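Local coordinates for microtubule-associated serine/threonine-protein kinase 4 (Homo sapiens, PDB 2W7R), which is a serine/threonine protein kinase whose PDZ domain, the part crystallised here, probably binds the C-terminal tails of partner proteins, at residues H59-E63 and L76-S80. Sequence-based numbering, arbitrary orientation.
Sequences HINGE and LLLKS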
loop_
_atom_site.group_PDB
_atom_site.type_symbol
_atom_site.label_atom_id
_atom_site.label_comp_id
_atom_site.label_asym_id
_atom_site.label_seq_id
_atom_site.Cartn_x
_atom_site.Cartn_y
_atom_site.Cartn_z
ATOM N N HIS A 59 10.646 10.473 5.342
ATOM C CA HIS A 59 11.495 11.190 6.282
ATOM C C HIS A 59 10.911 11.122 7.680
ATOM O O HIS A 59 9.696 11.097 7.850
ATOM C CB HIS A 59 11.605 12.679 5.921
ATOM C CG HIS A 59 12.287 12.955 4.619
ATOM N ND1 HIS A 59 11.653 12.820 3.403
ATOM C CD2 HIS A 59 13.542 13.383 4.345
ATOM C CE1 HIS A 59 12.493 13.140 2.434
ATOM N NE2 HIS A 59 13.644 13.489 2.979
ATOM N N ILE A 60 11.790 11.123 8.675
ATOM C CA ILE A 60 11.385 11.303 10.064
ATOM C C ILE A 60 12.175 12.479 10.621
ATOM O O ILE A 60 13.404 12.477 10.582
ATOM C CB ILE A 60 11.654 10.038 10.896
ATOM C CG1 ILE A 60 10.836 8.868 10.344
ATOM C CG2 ILE A 60 11.337 10.280 12.374
ATOM C CD1 ILE A 60 11.236 7.531 10.901
ATOM N N ASN A 61 11.468 13.493 11.117
ATOM C CA ASN A 61 12.108 14.710 11.604
ATOM C C ASN A 61 13.104 15.277 10.592
ATOM O O ASN A 61 14.165 15.790 10.960
ATOM C CB ASN A 61 12.788 14.458 12.951
ATOM C CG ASN A 61 11.791 14.221 14.072
ATOM O OD1 ASN A 61 10.691 14.776 14.068
ATOM N ND2 ASN A 61 12.168 13.385 15.036
ATOM N N GLY A 62 12.759 15.172 9.312
ATOM C CA GLY A 62 13.585 15.719 8.254
ATOM C C GLY A 62 14.683 14.798 7.754
ATOM O O GLY A 62 15.307 15.082 6.734
ATOM N N GLU A 63 14.931 13.704 8.471
ATOM C CA GLU A 63 15.946 12.736 8.058
ATOM C C GLU A 63 15.362 11.708 7.095
ATOM O O GLU A 63 14.360 11.077 7.394
ATOM C CB GLU A 63 16.528 12.011 9.274
ATOM C CG GLU A 63 17.351 12.886 10.200
ATOM C CD GLU A 63 17.760 12.156 11.469
ATOM O OE1 GLU A 63 17.145 11.117 11.783
ATOM O OE2 GLU A 63 18.697 12.622 12.152
ATOM N N LEU A 76 14.829 5.672 14.914
ATOM C CA LEU A 76 14.572 7.096 14.695
ATOM C C LEU A 76 13.290 7.538 15.399
ATOM O O LEU A 76 13.245 8.602 16.012
ATOM C CB LEU A 76 14.474 7.425 13.201
ATOM C CG LEU A 76 15.735 7.278 12.350
ATOM C CD1 LEU A 76 15.464 7.714 10.918
ATOM C CD2 LEU A 76 16.880 8.075 12.951
ATOM N N LEU A 77 12.248 6.720 15.302
ATOM C CA LEU A 77 10.965 7.051 15.916
ATOM C C LEU A 77 11.055 6.992 17.437
ATOM O O LEU A 77 10.418 7.780 18.136
ATOM C CB LEU A 77 9.866 6.117 15.394
ATOM C CG LEU A 77 9.538 6.310 13.904
ATOM C CD1 LEU A 77 8.792 5.123 13.319
ATOM C CD2 LEU A 77 8.754 7.599 13.685
ATOM N N LEU A 78 11.860 6.067 17.949
ATOM C CA LEU A 78 11.996 5.895 19.394
ATOM C C LEU A 78 12.764 7.032 20.067
ATOM O O LEU A 78 12.411 7.457 21.167
ATOM C CB LEU A 78 12.656 4.554 19.718
ATOM C CG LEU A 78 11.825 3.306 19.422
ATOM C CD1 LEU A 78 12.622 2.054 19.739
ATOM C CD2 LEU A 78 10.519 3.331 20.200
ATOM N N LYS A 79 13.814 7.519 19.412
ATOM C CA LYS A 79 14.633 8.578 19.993
ATOM C C LYS A 79 13.973 9.946 19.856
ATOM O O LYS A 79 14.468 10.938 20.393
ATOM C CB LYS A 79 16.025 8.608 19.357
ATOM C CG LYS A 79 16.080 9.239 17.970
ATOM C CD LYS A 79 17.445 9.874 17.725
ATOM C CE LYS A 79 17.863 9.801 16.262
ATOM N NZ LYS A 79 16.943 10.541 15.355
ATOM N N SER A 80 12.855 9.995 19.138
ATOM C CA SER A 80 12.173 11.258 18.882
ATOM C C SER A 80 11.555 11.843 20.151
ATOM O O SER A 80 11.522 13.060 20.326
ATOM C CB SER A 80 11.113 11.095 17.793
ATOM O OG SER A 80 10.614 12.358 17.385
HETATM O O HOH W 1 14.395 11.236 15.392
#
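The amide of Asn61 meets Ser80: ND2 gives a nearly straight hydrogen bond to Ser80 OG (3.0 Å, 165°), which lies 4° out of the amide plane. Serine suits its place because the hydroxyl accepts here and donates to the carbonyl O of Lys83. Asn61 ND2 also donates to a water at 3.1 Å, and that water donates to Leu76 O and accepts from Lys79 NZ. OD1 takes the backbone N-H of Ser85, so an amide, donor and acceptor in one group, suits this place between helix and sheet. OE1 of Glu63 lies against Leu76 CD2 (3.3 Å) and forms a long salt bridge with Lys79 NZ (3.6 Å). The chain of Lys79 turns at its tip (chi4 62°), which brings NZ toward Glu63. Beneath these polar groups Ile60 CD1 packs on Leu77 CG at 3.7 Å, the two branched chains crossing at about a right angle, and touches Leu76 CB. Asn61 and Gly62 form the corners of a type I' turn, whose positive phi angles both residue types tolerate. The contact joins the strand 56-60 hairpin to the helix of this PDZ domain by an apolar centre and a hydrated polar margin, where the long ion pair probably adds little.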